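Local coordinates for alanine racemase (Oenococcus oeni PSU-1, PDB 3HUR), which belongs to the alanine racemase family, joining an N-terminal TIM-type barrel to a C-terminal domain rich in beta strands, at residues 10-16 with 370-375; 106-110 with 135-139; 110-114 with 146-151; 252-258 with 331-337. All blocks are in the same frame, centred on the assembly; numbering follows the deposited sequence.

Interaction 1 (10-16 with 370-375); sequences TWVSVDL and IKRIYT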
loop_
_atom_site.group_PDB
_atom_site.type_symbol
_atom_site.label_atom_id
_atom_site.label_comp_id
_atom_site.label_asym_id
_atom_site.label_seq_id
_atom_site.Cartn_x
_atom_site.Cartn_y
_atom_site.Cartn_z
ATOM N N THR A 10 -7.752 -13.905 14.859
ATOM C CA THR A 10 -6.330 -13.859 14.884
ATOM C C THR A 10 -5.889 -13.080 16.111
ATOM O O THR A 10 -6.644 -12.281 16.632
ATOM C CB THR A 10 -5.807 -13.180 13.624
ATOM O OG1 THR A 10 -6.352 -11.848 13.521
ATOM C CG2 THR A 10 -6.139 -13.971 12.408
ATOM N N TRP A 11 -4.670 -13.308 16.570
ATOM C CA TRP A 11 -4.128 -12.583 17.696
ATOM C C TRP A 11 -2.595 -12.767 17.807
ATOM O O TRP A 11 -2.022 -13.654 17.166
ATOM C CB TRP A 11 -4.818 -13.047 18.977
ATOM C CG TRP A 11 -4.593 -14.465 19.326
ATOM C CD1 TRP A 11 -3.609 -14.967 20.115
ATOM C CD2 TRP A 11 -5.390 -15.591 18.911
ATOM N NE1 TRP A 11 -3.722 -16.352 20.198
ATOM C CE2 TRP A 11 -4.804 -16.749 19.461
ATOM C CE3 TRP A 11 -6.542 -15.729 18.121
ATOM C CZ2 TRP A 11 -5.335 -17.999 19.275
ATOM C CZ3 TRP A 11 -7.040 -16.975 17.912
ATOM C CH2 TRP A 11 -6.452 -18.100 18.493
ATOM N N VAL A 12 -1.949 -11.920 18.603
ATOM C CA VAL A 12 -0.507 -12.023 18.915
ATOM C C VAL A 12 -0.416 -12.594 20.277
ATOM O O VAL A 12 -0.922 -12.014 21.218
ATOM C CB VAL A 12 0.235 -10.679 19.024
ATOM C CG1 VAL A 12 1.725 -10.924 19.391
ATOM C CG2 VAL A 12 0.122 -9.902 17.740
ATOM N N SER A 13 0.250 -13.736 20.364
ATOM C CA SER A 13 0.369 -14.490 21.583
ATOM C C SER A 13 1.757 -14.169 22.166
ATOM O O SER A 13 2.759 -14.348 21.497
ATOM C CB SER A 13 0.249 -15.972 21.238
ATOM O OG SER A 13 0.507 -16.727 22.386
ATOM N N VAL A 14 1.786 -13.727 23.409
ATOM C CA VAL A 14 2.968 -13.240 24.071
ATOM C C VAL A 14 3.244 -14.082 25.342
ATOM O O VAL A 14 2.478 -14.057 26.303
ATOM C CB VAL A 14 2.767 -11.780 24.527
ATOM C CG1 VAL A 14 4.008 -11.305 25.276
ATOM C CG2 VAL A 14 2.410 -10.856 23.349
ATOM N N ASP A 15 4.330 -14.827 25.342
ATOM C CA ASP A 15 4.653 -15.699 26.455
ATOM C C ASP A 15 5.533 -14.971 27.484
ATOM O O ASP A 15 6.736 -14.731 27.250
ATOM C CB ASP A 15 5.378 -16.913 25.905
ATOM C CG ASP A 15 6.026 -17.716 26.974
ATOM O OD1 ASP A 15 5.969 -17.281 28.145
ATOM O OD2 ASP A 15 6.605 -18.759 26.628
ATOM N N LEU A 16 4.947 -14.630 28.617
ATOM C CA LEU A 16 5.629 -13.751 29.562
ATOM C C LEU A 16 6.718 -14.452 30.289
ATOM O O LEU A 16 7.638 -13.788 30.753
ATOM C CB LEU A 16 4.663 -13.140 30.575
ATOM C CG LEU A 16 3.642 -12.145 29.997
ATOM C CD1 LEU A 16 2.582 -11.736 31.021
ATOM C CD2 LEU A 16 4.369 -10.927 29.426
ATOM N N ILE A 370 -4.599 -6.218 15.832
ATOM C CA ILE A 370 -5.076 -7.395 16.582
ATOM C C ILE A 370 -4.616 -7.416 18.070
ATOM O O ILE A 370 -3.659 -6.775 18.448
ATOM C CB ILE A 370 -4.726 -8.743 15.861
ATOM C CG1 ILE A 370 -3.274 -9.136 16.043
ATOM C CG2 ILE A 370 -5.018 -8.663 14.391
ATOM C CD1 ILE A 370 -2.882 -10.402 15.224
ATOM N N LYS A 371 -5.323 -8.168 18.899
ATOM C CA LYS A 371 -5.172 -8.099 20.315
ATOM C C LYS A 371 -3.965 -8.904 20.745
ATOM O O LYS A 371 -3.616 -9.906 20.121
ATOM C CB LYS A 371 -6.424 -8.661 20.990
ATOM C CG LYS A 371 -6.371 -8.668 22.519
ATOM C CD LYS A 371 -7.516 -7.889 23.118
ATOM C CE LYS A 371 -7.536 -7.962 24.655
ATOM N NZ LYS A 371 -8.413 -6.853 25.157
ATOM N N ARG A 372 -3.366 -8.479 21.839
ATOM C CA ARG A 372 -2.314 -9.218 22.456
ATOM C C ARG A 372 -2.930 -10.148 23.499
ATOM O O ARG A 372 -3.650 -9.681 24.359
ATOM C CB ARG A 372 -1.313 -8.250 23.095
ATOM C CG ARG A 372 -0.252 -7.750 22.155
ATOM C CD ARG A 372 -0.778 -7.081 20.925
ATOM N NE ARG A 372 0.340 -6.516 20.177
ATOM C CZ ARG A 372 0.391 -6.282 18.860
ATOM N NH1 ARG A 372 -0.623 -6.505 18.058
ATOM N NH2 ARG A 372 1.501 -5.786 18.347
ATOM N N ILE A 373 -2.639 -11.453 23.390
ATOM C CA ILE A 373 -3.043 -12.464 24.340
ATOM C C ILE A 373 -1.808 -12.990 25.121
ATOM O O ILE A 373 -0.773 -13.291 24.534
ATOM C CB ILE A 373 -3.730 -13.633 23.591
ATOM C CG1 ILE A 373 -5.000 -13.124 22.837
ATOM C CG2 ILE A 373 -4.102 -14.797 24.534
ATOM C CD1 ILE A 373 -5.969 -12.254 23.643
ATOM N N TYR A 374 -1.919 -13.115 26.437
ATOM C CA TYR A 374 -0.778 -13.548 27.227
ATOM C C TYR A 374 -0.924 -14.997 27.651
ATOM O O TYR A 374 -1.931 -15.371 28.244
ATOM C CB TYR A 374 -0.588 -12.594 28.411
ATOM C CG TYR A 374 -0.425 -11.196 27.908
ATOM C CD1 TYR A 374 -1.519 -10.344 27.757
ATOM C CD2 TYR A 374 0.819 -10.745 27.486
ATOM C CE1 TYR A 374 -1.364 -9.055 27.216
ATOM C CE2 TYR A 374 0.992 -9.468 26.973
ATOM C CZ TYR A 374 -0.073 -8.639 26.825
ATOM O OH TYR A 374 0.176 -7.413 26.293
ATOM N N THR A 375 0.092 -15.804 27.365
ATOM C CA THR A 375 0.100 -17.233 27.760
ATOM C C THR A 375 1.164 -17.514 28.788
ATOM O O THR A 375 2.035 -16.687 28.999
ATOM C CB THR A 375 0.467 -18.145 26.597
ATOM O OG1 THR A 375 1.819 -17.873 26.218
ATOM C CG2 THR A 375 -0.466 -17.927 25.394
#
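Val12 to Asp15 run parallel to Arg372 to Thr375 as neighbouring strands of the mixed sheet, so that a strand from the start of the chain is held against one from near its end. The ladder is the textbook alternation: Val12 N donates to Lys371 O (3.0 Å) and Val12 O receives Ile373 N (2.8 Å), after which Val14 repeats the pattern with Ile373 O and Thr375 N.

On the face carrying Val12 and Val14, the Arg372 chain bends at chi2 (56°) and lies beside Val12, whose CG2 sits above one face of the guanidinium, 3.5 Å from NH1. Tyr374 lies alongside Val14, with its CD2 3.7 Å from Val14 CB, while Leu16 approaches the same ring from a slant and the hydroxyl bonds to Leu46 O. On the opposite face Ile373 CG1 rests 3.6 Å from Trp11 CD1, and Thr375 CG2 meets Ser13 OG at 3.4 Å.

Arg372 NH1 also reaches Ile370 O (3.1 Å), and carbonyls of Leu366, Ala367 and Gly45 receive further guanidinium bonds. The positive charge is probably stabilised by these carbonyl dipoles, with no carboxylate among the named partners, and the same bonds fix the rotation of the group over Val12.

Interaction 2 (106-110 with 135-139); sequences TIPSL and RIGFD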
loop_
_atom_site.group_PDB
_atom_site.type_symbol
_atom_site.label_atom_id
_atom_site.label_comp_id
_atom_site.label_asym_id
_atom_site.label_seq_id
_atom_site.Cartn_x
_atom_site.Cartn_y
_atom_site.Cartn_z
ATOM N N THR A 106 16.176 12.181 33.995
ATOM C CA THR A 106 17.483 12.439 33.435
ATOM C C THR A 106 17.868 13.903 33.689
ATOM O O THR A 106 17.026 14.791 33.635
ATOM C CB THR A 106 17.545 12.127 31.919
ATOM O OG1 THR A 106 17.892 10.755 31.705
ATOM C CG2 THR A 106 18.584 12.949 31.246
ATOM N N ILE A 107 19.139 14.126 34.015
ATOM C CA ILE A 107 19.652 15.460 34.115
ATOM C C ILE A 107 20.153 15.809 32.728
ATOM O O ILE A 107 21.043 15.139 32.198
ATOM C CB ILE A 107 20.819 15.593 35.094
ATOM C CG1 ILE A 107 20.423 15.104 36.482
ATOM C CG2 ILE A 107 21.219 17.053 35.149
ATOM C CD1 ILE A 107 21.495 15.285 37.546
ATOM N N PRO A 108 19.589 16.857 32.135
ATOM C CA PRO A 108 19.869 17.115 30.747
ATOM C C PRO A 108 21.037 18.042 30.489
ATOM O O PRO A 108 21.595 18.012 29.385
ATOM C CB PRO A 108 18.574 17.785 30.278
ATOM C CG PRO A 108 18.164 18.560 31.436
ATOM C CD PRO A 108 18.458 17.666 32.607
ATOM N N SER A 109 21.363 18.888 31.476
ATOM C CA SER A 109 22.347 19.977 31.316
ATOM C C SER A 109 22.754 20.556 32.675
ATOM O O SER A 109 21.949 20.538 33.602
ATOM C CB SER A 109 21.758 21.109 30.445
ATOM O OG SER A 109 21.069 22.056 31.247
ATOM N N LEU A 110 23.972 21.108 32.769
ATOM C CA LEU A 110 24.402 21.825 33.980
ATOM C C LEU A 110 23.470 22.975 34.341
ATOM O O LEU A 110 23.114 23.155 35.511
ATOM C CB LEU A 110 25.849 22.339 33.878
ATOM C CG LEU A 110 26.446 22.875 35.203
ATOM C CD1 LEU A 110 26.570 21.770 36.225
ATOM C CD2 LEU A 110 27.798 23.550 34.986
ATOM N N ARG A 135 22.243 14.810 21.947
ATOM C CA ARG A 135 22.321 16.189 22.444
ATOM C C ARG A 135 21.913 16.294 23.910
ATOM O O ARG A 135 21.870 17.376 24.476
ATOM C CB ARG A 135 21.461 17.092 21.581
ATOM C CG ARG A 135 21.787 16.985 20.094
ATOM C CD ARG A 135 20.690 17.547 19.220
ATOM N NE ARG A 135 20.377 18.932 19.564
ATOM C CZ ARG A 135 19.359 19.623 19.057
ATOM N NH1 ARG A 135 18.541 19.067 18.163
ATOM N NH2 ARG A 135 19.152 20.871 19.460
ATOM N N ILE A 136 21.636 15.151 24.527
ATOM C CA ILE A 136 21.159 15.116 25.886
ATOM C C ILE A 136 22.356 14.917 26.820
ATOM O O ILE A 136 23.201 14.020 26.604
ATOM C CB ILE A 136 20.138 13.957 26.121
ATOM C CG1 ILE A 136 19.130 13.808 24.953
ATOM C CG2 ILE A 136 19.392 14.188 27.423
ATOM C CD1 ILE A 136 18.099 12.561 25.101
ATOM N N GLY A 137 22.445 15.762 27.845
ATOM C CA GLY A 137 23.459 15.574 28.894
ATOM C C GLY A 137 24.840 16.170 28.650
ATOM O O GLY A 137 25.008 17.099 27.863
ATOM N N PHE A 138 25.833 15.599 29.320
ATOM C CA PHE A 138 27.099 16.269 29.580
ATOM C C PHE A 138 28.245 15.760 28.732
ATOM O O PHE A 138 28.534 14.571 28.768
ATOM C CB PHE A 138 27.474 16.029 31.028
ATOM C CG PHE A 138 26.512 16.622 32.015
ATOM C CD1 PHE A 138 26.844 17.773 32.715
ATOM C CD2 PHE A 138 25.288 16.013 32.265
ATOM C CE1 PHE A 138 25.956 18.320 33.638
ATOM C CE2 PHE A 138 24.403 16.535 33.173
ATOM C CZ PHE A 138 24.727 17.694 33.866
ATOM N N ASP A 139 28.916 16.661 28.007
ATOM C CA ASP A 139 30.071 16.293 27.153
ATOM C C ASP A 139 31.423 16.943 27.549
ATOM O O ASP A 139 32.415 16.855 26.803
ATOM C CB ASP A 139 29.774 16.593 25.668
ATOM C CG ASP A 139 29.580 18.075 25.380
ATOM O OD1 ASP A 139 29.673 18.908 26.306
ATOM O OD2 ASP A 139 29.333 18.410 24.205
#
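Phe138 turns the edge of its ring to Ile107, whose CG2 lies in the ring plane 3.8 Å from CE2, and Ile107 O stands at the same edge, also 3.8 Å from CE2. The backbone that follows comes to the ring at a slant instead, with Leu110 N 3.5 Å from Phe138 CE1 and Ser109 C 3.7 Å from CZ.

The setting is a TIM-type barrel: 106-110 leads from the end of strand 103-107 into helix 110-114, whereas the loop between strand 123-128 and helix 141-153 contains residues 135-139. The example illustrates how loops of adjacent beta-alpha units pack against each other just past the barrel strands. With CG beside its own backbone N (chi1 -64°), Phe138 brings its ring back to the first segment, in company with Leu127, Ile144 and Ala147. At the other end of the contact Thr106 and Ile136 meet through their CG2 methyls at 4.1 Å, crossing at about a right angle, while Thr106 OG1 bonds to Tyr163 OH.

Gly137, at a positive phi of 86°, supplies the one hydrogen bond between the segments: its N donates to Pro108 O over 2.9 Å, with an N-H...O angle of 130°, markedly bent, and tilted from the carbonyl plane.

Interaction 3 (110-114 with 146-151); sequences LAWLQ and AAKKII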
loop_
_atom_site.group_PDB
_atom_site.type_symbol
_atom_site.label_atom_id
_atom_site.label_comp_id
_atom_site.label_asym_id
_atom_site.label_seq_id
_atom_site.Cartn_x
_atom_site.Cartn_y
_atom_site.Cartn_z
ATOM N N LEU A 110 23.972 21.108 32.769
ATOM C CA LEU A 110 24.402 21.825 33.980
ATOM C C LEU A 110 23.470 22.975 34.341
ATOM O O LEU A 110 23.114 23.155 35.511
ATOM C CB LEU A 110 25.849 22.339 33.878
ATOM C CG LEU A 110 26.446 22.875 35.203
ATOM C CD1 LEU A 110 26.570 21.770 36.225
ATOM C CD2 LEU A 110 27.798 23.550 34.986
ATOM N N ALA A 111 23.050 23.747 33.354
ATOM C CA ALA A 111 22.101 24.844 33.630
ATOM C C ALA A 111 20.858 24.362 34.431
ATOM O O ALA A 111 20.457 24.971 35.447
ATOM C CB ALA A 111 21.689 25.525 32.327
ATOM N N TRP A 112 20.293 23.243 33.982
ATOM C CA TRP A 112 19.098 22.646 34.594
ATOM C C TRP A 112 19.296 22.369 36.082
ATOM O O TRP A 112 18.408 22.609 36.885
ATOM C CB TRP A 112 18.724 21.345 33.839
ATOM C CG TRP A 112 17.485 20.632 34.354
ATOM C CD1 TRP A 112 16.227 20.705 33.837
ATOM C CD2 TRP A 112 17.400 19.753 35.486
ATOM N NE1 TRP A 112 15.373 19.930 34.569
ATOM C CE2 TRP A 112 16.063 19.345 35.593
ATOM C CE3 TRP A 112 18.319 19.298 36.434
ATOM C CZ2 TRP A 112 15.627 18.494 36.588
ATOM C CZ3 TRP A 112 17.882 18.453 37.421
ATOM C CH2 TRP A 112 16.550 18.054 37.488
ATOM N N LEU A 113 20.466 21.837 36.434
ATOM C CA LEU A 113 20.825 21.524 37.845
ATOM C C LEU A 113 21.031 22.764 38.676
ATOM O O LEU A 113 20.626 22.810 39.821
ATOM C CB LEU A 113 22.121 20.710 37.926
ATOM C CG LEU A 113 22.022 19.216 38.190
ATOM C CD1 LEU A 113 23.439 18.628 38.358
ATOM C CD2 LEU A 113 21.160 18.951 39.408
ATOM N N GLN A 114 21.692 23.753 38.099
ATOM C CA GLN A 114 21.976 24.996 38.815
ATOM C C GLN A 114 20.696 25.724 39.134
ATOM O O GLN A 114 20.583 26.294 40.208
ATOM C CB GLN A 114 22.903 25.923 38.007
ATOM C CG GLN A 114 24.292 25.355 37.795
ATOM C CD GLN A 114 25.059 26.056 36.686
ATOM O OE1 GLN A 114 24.497 26.832 35.909
ATOM N NE2 GLN A 114 26.350 25.765 36.596
ATOM N N ALA A 146 31.377 19.898 38.096
ATOM C CA ALA A 146 30.500 20.953 38.634
ATOM C C ALA A 146 29.206 20.314 39.080
ATOM O O ALA A 146 28.728 20.562 40.188
ATOM C CB ALA A 146 30.229 22.015 37.640
ATOM N N ALA A 147 28.675 19.432 38.241
ATOM C CA ALA A 147 27.371 18.834 38.486
ATOM C C ALA A 147 27.399 17.884 39.671
ATOM O O ALA A 147 26.453 17.851 40.456
ATOM C CB ALA A 147 26.893 18.119 37.233
ATOM N N LYS A 148 28.482 17.114 39.806
ATOM C CA LYS A 148 28.632 16.157 40.938
ATOM C C LYS A 148 28.688 16.875 42.272
ATOM O O LYS A 148 28.202 16.348 43.270
ATOM C CB LYS A 148 29.896 15.329 40.783
ATOM C CG LYS A 148 30.068 14.247 41.828
ATOM C CD LYS A 148 31.417 13.487 41.637
ATOM C CE LYS A 148 31.519 12.195 42.503
ATOM N NZ LYS A 148 31.224 12.418 43.956
ATOM N N LYS A 149 29.284 18.076 42.263
ATOM C CA LYS A 149 29.293 18.990 43.412
ATOM C C LYS A 149 27.898 19.386 43.805
ATOM O O LYS A 149 27.584 19.323 44.976
ATOM C CB LYS A 149 30.113 20.282 43.136
ATOM N N ILE A 150 27.067 19.805 42.846
ATOM C CA ILE A 150 25.716 20.284 43.171
ATOM C C ILE A 150 24.876 19.166 43.695
ATOM O O ILE A 150 24.118 19.361 44.635
ATOM C CB ILE A 150 24.995 20.930 41.996
ATOM C CG1 ILE A 150 25.709 22.221 41.602
ATOM C CG2 ILE A 150 23.498 21.217 42.363
ATOM C CD1 ILE A 150 25.371 22.713 40.220
ATOM N N ILE A 151 25.047 17.981 43.128
ATOM C CA ILE A 151 24.330 16.785 43.589
ATOM C C ILE A 151 24.743 16.356 44.976
ATOM O O ILE A 151 23.900 16.179 45.842
ATOM C CB ILE A 151 24.519 15.584 42.609
ATOM C CG1 ILE A 151 23.591 15.749 41.396
ATOM C CG2 ILE A 151 24.267 14.247 43.313
ATOM C CD1 ILE A 151 24.145 15.183 40.091
#
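Leu110 and Leu113, one helical turn apart, press against Ala147 from neighbouring positions and set the character of this contact, which is wholly apolar between the side chains. Leu110 has CG anti to its backbone N (chi1 -170°), which carries the two methyls across to the second helix: CD1 comes within 3.7 Å of Ala147 N, and CD2 meets Ala146 CB at 3.9 Å. Leu113 points at the partner helix and sends CD1 to Ala147 CB (3.7 Å) and to Ile151 CD1 (3.9 Å), so the small side chain of Ala147 is touched by both leucines.

Toward the margin the contact changes partner. Ile150 lays its CD1 against Gln114 CG at 3.7 Å, the two chains crossing at about a right angle, so it is the aliphatic part of the glutamine that is used here. Loosely, Ile150 CG2 also approaches Leu113 O, at 4.2 Å.

The contact itself has no polar bond between the helices; the backbone bonds from Gln114 N to Leu110 O (3.0 Å) and from Ile151 N to Ala147 O belong to the helices themselves.

The short segments run nearly alongside each other, 23° apart, with axes 10.1 Å from one another at closest approach. Ile107 of strand 103-107 touches both Leu113 and Ile151, and Leu157 of strand 157-163 does the same. Two near-parallel helices side by side, backed by parallel strands, are a worked example of the outer helical layer of a TIM-type barrel.

Interaction 4 (252-258 with 331-337); sequences SVCSEIA and IGTRVTL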
loop_
_atom_site.group_PDB
_atom_site.type_symbol
_atom_site.label_atom_id
_atom_site.label_comp_id
_atom_site.label_asym_id
_atom_site.label_seq_id
_atom_site.Cartn_x
_atom_site.Cartn_y
_atom_site.Cartn_z
ATOM N N SER A 252 4.116 -14.728 18.947
ATOM C CA SER A 252 3.654 -15.445 17.782
ATOM C C SER A 252 2.399 -14.752 17.289
ATOM O O SER A 252 1.672 -14.108 18.077
ATOM C CB SER A 252 3.220 -16.821 18.177
ATOM O OG SER A 252 4.307 -17.645 18.531
ATOM N N VAL A 253 2.138 -14.876 15.988
ATOM C CA VAL A 253 0.855 -14.506 15.456
ATOM C C VAL A 253 0.133 -15.851 15.285
ATOM O O VAL A 253 0.692 -16.813 14.738
ATOM C CB VAL A 253 0.935 -13.706 14.161
ATOM C CG1 VAL A 253 -0.495 -13.399 13.641
ATOM C CG2 VAL A 253 1.700 -12.420 14.358
ATOM N N CYS A 254 -1.089 -15.913 15.798
ATOM C CA CYS A 254 -1.859 -17.111 15.786
ATOM C C CYS A 254 -3.216 -16.876 15.188
ATOM O O CYS A 254 -3.719 -15.750 15.145
ATOM C CB CYS A 254 -2.110 -17.567 17.222
ATOM S SG CYS A 254 -0.686 -17.971 18.135
ATOM N N SER A 255 -3.837 -17.985 14.818
ATOM C CA SER A 255 -5.210 -18.007 14.418
ATOM C C SER A 255 -5.798 -19.363 14.855
ATOM O O SER A 255 -5.226 -20.035 15.718
ATOM C CB SER A 255 -5.308 -17.799 12.914
ATOM O OG SER A 255 -6.661 -17.785 12.481
ATOM N N GLU A 256 -6.932 -19.746 14.269
ATOM C CA GLU A 256 -7.592 -20.998 14.613
ATOM C C GLU A 256 -8.363 -21.537 13.426
ATOM O O GLU A 256 -8.680 -20.796 12.532
ATOM C CB GLU A 256 -8.532 -20.793 15.809
ATOM C CG GLU A 256 -9.743 -19.924 15.504
ATOM C CD GLU A 256 -10.553 -19.582 16.738
ATOM O OE1 GLU A 256 -11.074 -20.496 17.379
ATOM O OE2 GLU A 256 -10.689 -18.390 17.066
ATOM N N ILE A 257 -8.672 -22.825 13.435
ATOM C CA ILE A 257 -9.413 -23.457 12.359
ATOM C C ILE A 257 -10.875 -23.018 12.488
ATOM O O ILE A 257 -11.476 -23.262 13.522
ATOM C CB ILE A 257 -9.359 -25.001 12.486
ATOM C CG1 ILE A 257 -7.951 -25.529 12.285
ATOM C CG2 ILE A 257 -10.304 -25.681 11.482
ATOM C CD1 ILE A 257 -7.839 -27.056 12.304
ATOM N N ALA A 258 -11.413 -22.397 11.430
ATOM C CA ALA A 258 -12.812 -21.960 11.337
ATOM C C ALA A 258 -13.721 -22.952 10.595
ATOM O O ALA A 258 -14.935 -22.924 10.759
ATOM C CB ALA A 258 -12.912 -20.555 10.661
ATOM N N ILE A 331 -12.826 -27.717 15.070
ATOM C CA ILE A 331 -12.775 -26.298 14.851
ATOM C C ILE A 331 -12.321 -25.688 16.158
ATOM O O ILE A 331 -12.542 -26.246 17.216
ATOM C CB ILE A 331 -14.128 -25.714 14.312
ATOM C CG1 ILE A 331 -15.210 -25.766 15.365
ATOM C CG2 ILE A 331 -14.585 -26.421 13.007
ATOM C CD1 ILE A 331 -15.505 -24.416 15.934
ATOM N N GLY A 332 -11.637 -24.565 16.083
ATOM C CA GLY A 332 -11.168 -23.912 17.312
ATOM C C GLY A 332 -9.747 -24.283 17.682
ATOM O O GLY A 332 -9.202 -23.715 18.596
ATOM N N THR A 333 -9.162 -25.230 16.951
ATOM C CA THR A 333 -7.792 -25.646 17.132
ATOM C C THR A 333 -6.828 -24.547 16.734
ATOM O O THR A 333 -6.926 -24.024 15.646
ATOM C CB THR A 333 -7.502 -26.879 16.265
ATOM O OG1 THR A 333 -8.297 -27.976 16.742
ATOM C CG2 THR A 333 -6.038 -27.260 16.301
ATOM N N ARG A 334 -5.867 -24.249 17.614
ATOM C CA ARG A 334 -4.940 -23.151 17.433
ATOM C C ARG A 334 -4.025 -23.362 16.273
ATOM O O ARG A 334 -3.604 -24.470 16.043
ATOM C CB ARG A 334 -4.068 -22.979 18.667
ATOM C CG ARG A 334 -3.155 -21.747 18.588
ATOM C CD ARG A 334 -2.543 -21.440 19.928
ATOM N NE ARG A 334 -1.264 -22.123 20.041
ATOM C CZ ARG A 334 -0.458 -22.068 21.090
ATOM N NH1 ARG A 334 -0.787 -21.386 22.188
ATOM N NH2 ARG A 334 0.696 -22.725 21.034
ATOM N N VAL A 335 -3.714 -22.278 15.567
ATOM C CA VAL A 335 -2.742 -22.297 14.483
ATOM C C VAL A 335 -1.706 -21.206 14.717
ATOM O O VAL A 335 -2.031 -20.126 15.204
ATOM C CB VAL A 335 -3.421 -22.043 13.166
ATOM C CG1 VAL A 335 -2.420 -21.966 12.083
ATOM C CG2 VAL A 335 -4.469 -23.146 12.888
ATOM N N THR A 336 -0.445 -21.507 14.427
ATOM C CA THR A 336 0.636 -20.542 14.614
ATOM C C THR A 336 1.302 -20.266 13.269
ATOM O O THR A 336 1.617 -21.171 12.516
ATOM C CB THR A 336 1.686 -21.014 15.629
ATOM O OG1 THR A 336 1.050 -21.264 16.879
ATOM C CG2 THR A 336 2.739 -19.946 15.846
ATOM N N LEU A 337 1.483 -18.991 12.973
ATOM C CA LEU A 337 2.086 -18.586 11.738
ATOM C C LEU A 337 3.590 -18.631 11.880
ATOM O O LEU A 337 4.104 -18.520 12.982
ATOM C CB LEU A 337 1.577 -17.195 11.358
ATOM C CG LEU A 337 0.298 -17.433 10.550
ATOM C CD1 LEU A 337 -0.903 -16.913 11.238
ATOM C CD2 LEU A 337 0.473 -16.901 9.116
#
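Ile257 and Thr333 lie side by side and point the same way, the CD1 methyl of the isoleucine coming 4.0 Å from Thr333 CB. Farther along, Ile257 CG1 faces Val335 CG2 at 4.3 Å, and Val335 shares its face of the sheet with Ser255, whose OG is held by Pro9 O. Thr333 OG1 is likewise occupied, by Pro330 O just before the segment.

The other face carries Cys254, Glu256, Arg334 and Thr336. Glu256 places CG between its backbone N and carbonyl carbon (chi1 68°), and the extended chain beyond takes OE1 over to Gly332 CA at 3.4 Å. Arg334 sets its CG 3.9 Å from Ser255 O before bending at chi3, while Cys254 SG stands across from Thr336 OG1 at 3.9 Å.

Behind these side chains runs an antiparallel ladder of the mixed sheet, which illustrates the usual alternation of pairs. Ser255 and Val335 form the hydrogen-bonded pair, with Val335 N donating to Ser255 O (2.7 Å) and Ser255 N to Val335 O, and the non-hydrogen-bonded pairs Cys254 with Thr336 and Glu256 with Arg334 stand on either side of it. Leu337 N continues the ladder to Val253 O. Beyond the last bridge pair, Ile257 is gripped twice: its N donates to Thr333 O (3.1 Å), and its O receives Gly332 N (2.9 Å) in the carbonyl plane.

Strand 302-305 packs against Val335 and Thr336, and strand 10-15 against Cys254 and Glu256. At the end of the first segment Ala258 O accepts a hydrogen bond from Thr357 OG1 of the second subunit.

How the interactions relate
The four contacts form two clusters on opposite sides of the chain's centre. Interactions 1 and 4, with centres about 12 Å apart, belong to one mixed sheet: strand 10-15 lies beside strand 251-263, and Ser13 N to Ser252 O (2.7 Å) is a probable hydrogen bond between them. Interactions 2 and 3 share Leu110 in the barrel, their centres about 10 Å apart, with Ile107 and Phe138 packing on the helices. Centres of different clusters lie about 38 to 56 Å apart. Along the chain, interaction 1 encloses the other three, with 2 and 3 closing before 4 opens. The chain's beginning thus joins the C-terminal sheet, while the barrel is built between.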